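Local coordinates for protein NAD(P)H dehydrogenase (quinone) (Deinococcus radiodurans, PDB 1YDG) that uses FMN to transfer electrons from NADH or NADPH to quinones, reducing them to quinols, and works as a homotetramer, at residues M121-L135 with G163-G175. Residues are numbered along the deposited sequence; the frame is centred on the assembly and turned at random.
Sequences MTSAQNVNGGQETTL and GGNPYGASVTANG
Strands 121-124 and 170-172 run parallel, their axes 4.6 Å apart, and Thr122 and Ala124 each give an N-H and accept one, from Val171 N and Ala173 N respectively; Thr122 N donates to Ala169 O (3.0 Å), and Ala173 N closes the ladder on Ala124 O (2.6 Å). Thr122 CG2 meets Ser170 CB at 3.5 Å, while Thr122 OG1 bonds to Ser86 O; the short side chains of Thr122 and Ser170 are consistent with the close approach of the helix, whose Gln131 CB lies 3.9 Å from Ser170 CB. The pair belongs to the parallel sheet of the flavodoxin-like fold, and the strand end and following loop (Ser123 to Gly129) bind FMN. Bent at chi2 (104°), Gln131 turns its amide back into that loop, where NE2 donates to Asn126 O (2.8 Å). Asn165 forms an Asx turn, OD1 accepting from Tyr167 N, and its ND2 donates to Ser170 OG (2.7 Å) as Leu135 CD1 packs against the amide. With an alanine here both bonds go, and Tyr167 N and Ser170 OG would probably lose the partners that hold this turn against the strand. The extended chain of Glu132 crosses the Tyr167 ring obliquely, CG 4.0 Å from CD1, the carboxylate plane turned 82° from the ring; OE1 accepts from Gly130 N of a neighbouring subunit, where Tyr167 OH hydrogen-bonds to Thr133 OG1.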
loop_
_atom_site.group_PDB
_atom_site.type_symbol
_atom_site.label_atom_id
_atom_site.label_comp_id
_atom_site.label_asym_id
_atom_site.label_seq_id
_atom_site.Cartn_x
_atom_site.Cartn_y
_atom_site.Cartn_z
ATOM N N MET B 121 2.414 -10.846 -11.011
ATOM C CA MET B 121 2.178 -10.191 -12.299
ATOM C C MET B 121 0.733 -9.771 -12.343
ATOM O O MET B 121 -0.118 -10.331 -11.630
ATOM C CB MET B 121 2.429 -11.128 -13.486
ATOM C CG MET B 121 3.818 -11.710 -13.575
ATOM S SD MET B 121 4.088 -12.734 -15.054
ATOM C CE MET B 121 2.737 -13.874 -14.984
ATOM N N THR B 122 0.450 -8.777 -13.168
ATOM C CA THR B 122 -0.903 -8.269 -13.281
ATOM C C THR B 122 -1.211 -7.611 -14.632
ATOM O O THR B 122 -0.347 -7.500 -15.512
ATOM C CB THR B 122 -1.180 -7.280 -12.115
ATOM O OG1 THR B 122 -2.586 -7.023 -12.004
ATOM C CG2 THR B 122 -0.394 -5.974 -12.306
ATOM N N SER B 123 -2.458 -7.174 -14.769
ATOM C CA SER B 123 -2.879 -6.329 -15.893
ATOM C C SER B 123 -4.072 -5.443 -15.562
ATOM O O SER B 123 -4.831 -5.723 -14.635
ATOM C CB SER B 123 -3.254 -7.187 -17.091
ATOM O OG SER B 123 -4.310 -8.044 -16.744
ATOM N N ALA B 124 -4.229 -4.373 -16.347
ATOM C CA ALA B 124 -5.425 -3.538 -16.317
ATOM C C ALA B 124 -5.696 -2.979 -17.705
ATOM O O ALA B 124 -4.834 -3.064 -18.587
ATOM C CB ALA B 124 -5.252 -2.399 -15.340
ATOM N N GLN B 125 -6.875 -2.387 -17.884
ATOM C CA GLN B 125 -7.238 -1.754 -19.168
ATOM C C GLN B 125 -6.510 -0.424 -19.369
ATOM O O GLN B 125 -6.285 -0.011 -20.504
ATOM C CB GLN B 125 -8.760 -1.600 -19.293
ATOM C CG GLN B 125 -9.454 -2.976 -19.323
ATOM C CD GLN B 125 -10.867 -2.957 -19.896
ATOM O OE1 GLN B 125 -11.161 -2.244 -20.867
ATOM N NE2 GLN B 125 -11.744 -3.782 -19.318
ATOM N N ASN B 126 -6.113 0.203 -18.256
ATOM C CA ASN B 126 -5.398 1.479 -18.250
ATOM C C ASN B 126 -3.955 1.304 -17.779
ATOM O O ASN B 126 -3.658 0.395 -17.004
ATOM C CB ASN B 126 -6.147 2.440 -17.342
ATOM C CG ASN B 126 -7.593 2.613 -17.764
ATOM O OD1 ASN B 126 -7.868 3.166 -18.833
ATOM N ND2 ASN B 126 -8.523 2.118 -16.947
ATOM N N VAL B 127 -3.046 2.159 -18.244
ATOM C CA VAL B 127 -1.622 1.939 -17.936
ATOM C C VAL B 127 -1.417 2.065 -16.432
ATOM O O VAL B 127 -0.724 1.236 -15.811
ATOM C CB VAL B 127 -0.622 2.890 -18.695
ATOM C CG1 VAL B 127 0.741 2.212 -18.818
ATOM C CG2 VAL B 127 -1.114 3.241 -20.077
ATOM N N ASN B 128 -2.050 3.087 -15.858
ATOM C CA ASN B 128 -1.959 3.397 -14.429
ATOM C C ASN B 128 -3.235 3.023 -13.637
ATOM O O ASN B 128 -3.561 3.686 -12.637
ATOM C CB ASN B 128 -1.697 4.902 -14.249
ATOM C CG ASN B 128 -0.576 5.434 -15.151
ATOM O OD1 ASN B 128 -0.840 6.171 -16.111
ATOM N ND2 ASN B 128 0.680 5.061 -14.842
ATOM N N GLY B 129 -3.941 1.972 -14.066
ATOM C CA GLY B 129 -5.246 1.654 -13.507
ATOM C C GLY B 129 -5.263 0.649 -12.362
ATOM O O GLY B 129 -6.165 -0.163 -12.285
ATOM N N GLY B 130 -4.245 0.678 -11.504
ATOM C CA GLY B 130 -4.262 -0.056 -10.239
ATOM C C GLY B 130 -3.376 -1.279 -10.211
ATOM O O GLY B 130 -3.348 -2.008 -9.216
ATOM N N GLN B 131 -2.652 -1.493 -11.301
ATOM C CA GLN B 131 -1.713 -2.574 -11.420
ATOM C C GLN B 131 -0.722 -2.636 -10.247
ATOM O O GLN B 131 -0.538 -3.704 -9.658
ATOM C CB GLN B 131 -0.911 -2.451 -12.718
ATOM C CG GLN B 131 -1.676 -2.757 -14.005
ATOM C CD GLN B 131 -2.039 -1.504 -14.780
ATOM O OE1 GLN B 131 -2.563 -0.534 -14.204
ATOM N NE2 GLN B 131 -1.794 -1.521 -16.093
ATOM N N GLU B 132 -0.084 -1.506 -9.928
ATOM C CA GLU B 132 0.937 -1.492 -8.893
ATOM C C GLU B 132 0.342 -1.873 -7.561
ATOM O O GLU B 132 0.925 -2.653 -6.824
ATOM C CB GLU B 132 1.615 -0.122 -8.775
ATOM C CG GLU B 132 2.479 0.196 -9.952
ATOM C CD GLU B 132 3.240 1.508 -9.825
ATOM O OE1 GLU B 132 3.997 1.781 -10.763
ATOM O OE2 GLU B 132 3.129 2.244 -8.823
ATOM N N THR B 133 -0.838 -1.351 -7.257
ATOM C CA THR B 133 -1.446 -1.692 -5.993
ATOM C C THR B 133 -1.846 -3.188 -5.991
ATOM O O THR B 133 -1.743 -3.840 -4.954
ATOM C CB THR B 133 -2.571 -0.735 -5.593
ATOM O OG1 THR B 133 -3.586 -0.717 -6.604
ATOM C CG2 THR B 133 -2.012 0.706 -5.396
ATOM N N THR B 134 -2.227 -3.733 -7.151
ATOM C CA THR B 134 -2.648 -5.142 -7.237
ATOM C C THR B 134 -1.476 -6.016 -6.908
ATOM O O THR B 134 -1.612 -6.961 -6.137
ATOM C CB THR B 134 -3.186 -5.523 -8.622
ATOM O OG1 THR B 134 -4.320 -4.702 -8.940
ATOM C CG2 THR B 134 -3.603 -6.993 -8.677
ATOM N N LEU B 135 -0.311 -5.689 -7.472
ATOM C CA LEU B 135 0.905 -6.419 -7.161
ATOM C C LEU B 135 1.243 -6.303 -5.666
ATOM O O LEU B 135 1.528 -7.305 -5.000
ATOM C CB LEU B 135 2.059 -5.908 -8.013
ATOM C CG LEU B 135 1.861 -6.080 -9.522
ATOM C CD1 LEU B 135 2.898 -5.296 -10.282
ATOM C CD2 LEU B 135 1.925 -7.569 -9.904
ATOM N N GLY B 163 7.801 -0.639 -19.979
ATOM C CA GLY B 163 7.079 0.374 -19.194
ATOM C C GLY B 163 7.691 0.566 -17.815
ATOM O O GLY B 163 7.335 1.509 -17.098
ATOM N N GLY B 164 8.612 -0.330 -17.445
ATOM C CA GLY B 164 9.361 -0.219 -16.194
ATOM C C GLY B 164 8.533 -0.559 -14.969
ATOM O O GLY B 164 8.139 0.352 -14.224
ATOM N N ASN B 165 8.254 -1.845 -14.741
ATOM C CA ASN B 165 7.581 -2.215 -13.498
ATOM C C ASN B 165 8.459 -3.060 -12.587
ATOM O O ASN B 165 8.587 -4.253 -12.760
ATOM C CB ASN B 165 6.210 -2.853 -13.730
ATOM C CG ASN B 165 5.296 -2.779 -12.473
ATOM O OD1 ASN B 165 5.751 -2.891 -11.311
ATOM N ND2 ASN B 165 3.989 -2.590 -12.720
ATOM N N PRO B 166 9.040 -2.421 -11.568
ATOM C CA PRO B 166 9.942 -3.106 -10.670
ATOM C C PRO B 166 9.225 -4.146 -9.777
ATOM O O PRO B 166 9.852 -5.086 -9.291
ATOM C CB PRO B 166 10.524 -1.956 -9.843
ATOM C CG PRO B 166 9.474 -0.948 -9.829
ATOM C CD PRO B 166 8.833 -1.013 -11.168
ATOM N N TYR B 167 7.922 -3.988 -9.585
ATOM C CA TYR B 167 7.180 -4.850 -8.651
ATOM C C TYR B 167 6.804 -6.154 -9.317
ATOM O O TYR B 167 6.585 -7.146 -8.646
ATOM C CB TYR B 167 5.910 -4.159 -8.119
ATOM C CG TYR B 167 6.123 -2.787 -7.509
ATOM C CD1 TYR B 167 5.197 -1.768 -7.716
ATOM C CD2 TYR B 167 7.243 -2.496 -6.729
ATOM C CE1 TYR B 167 5.386 -0.497 -7.178
ATOM C CE2 TYR B 167 7.430 -1.204 -6.165
ATOM C CZ TYR B 167 6.502 -0.228 -6.400
ATOM O OH TYR B 167 6.651 1.031 -5.865
ATOM N N GLY B 168 6.739 -6.140 -10.643
ATOM C CA GLY B 168 6.320 -7.295 -11.408
ATOM C C GLY B 168 5.737 -6.884 -12.745
ATOM O O GLY B 168 5.281 -5.763 -12.922
ATOM N N ALA B 169 5.748 -7.813 -13.685
ATOM C CA ALA B 169 5.220 -7.565 -15.030
ATOM C C ALA B 169 3.784 -7.087 -14.932
ATOM O O ALA B 169 2.992 -7.628 -14.161
ATOM C CB ALA B 169 5.303 -8.834 -15.888
ATOM N N SER B 170 3.465 -6.036 -15.674
ATOM C CA SER B 170 2.100 -5.551 -15.741
ATOM C C SER B 170 1.812 -5.004 -17.120
ATOM O O SER B 170 2.549 -4.162 -17.645
ATOM C CB SER B 170 1.781 -4.526 -14.642
ATOM O OG SER B 170 2.496 -3.329 -14.796
ATOM N N VAL B 171 0.731 -5.525 -17.682
ATOM C CA VAL B 171 0.355 -5.350 -19.059
ATOM C C VAL B 171 -0.919 -4.513 -19.117
ATOM O O VAL B 171 -1.795 -4.655 -18.262
ATOM C CB VAL B 171 0.095 -6.730 -19.678
ATOM C CG1 VAL B 171 -0.578 -6.624 -21.033
ATOM C CG2 VAL B 171 1.394 -7.513 -19.775
ATOM N N THR B 172 -1.018 -3.642 -20.120
ATOM C CA THR B 172 -2.255 -2.905 -20.383
ATOM C C THR B 172 -3.122 -3.746 -21.327
ATOM O O THR B 172 -2.760 -3.985 -22.489
ATOM C CB THR B 172 -1.981 -1.504 -20.939
ATOM O OG1 THR B 172 -1.153 -0.788 -20.016
ATOM C CG2 THR B 172 -3.277 -0.719 -21.112
ATOM N N ALA B 173 -4.244 -4.226 -20.786
ATOM C CA ALA B 173 -5.148 -5.152 -21.475
ATOM C C ALA B 173 -5.923 -4.435 -22.579
ATOM O O ALA B 173 -6.707 -3.518 -22.295
ATOM C CB ALA B 173 -6.119 -5.786 -20.468
ATOM N N ASN B 174 -5.683 -4.857 -23.828
ATOM C CA ASN B 174 -6.283 -4.227 -25.018
ATOM C C ASN B 174 -6.977 -5.220 -25.984
ATOM O O ASN B 174 -7.448 -4.824 -27.058
ATOM C CB ASN B 174 -5.217 -3.378 -25.754
ATOM C CG ASN B 174 -4.553 -4.115 -26.930
ATOM O OD1 ASN B 174 -4.125 -5.268 -26.815
ATOM N ND2 ASN B 174 -4.463 -3.430 -28.068
ATOM N N GLY B 175 -7.027 -6.501 -25.604
ATOM C CA GLY B 175 -7.567 -7.564 -26.472
ATOM C C GLY B 175 -6.565 -8.089 -27.499
ATOM O O GLY B 175 -6.376 -9.306 -27.638
#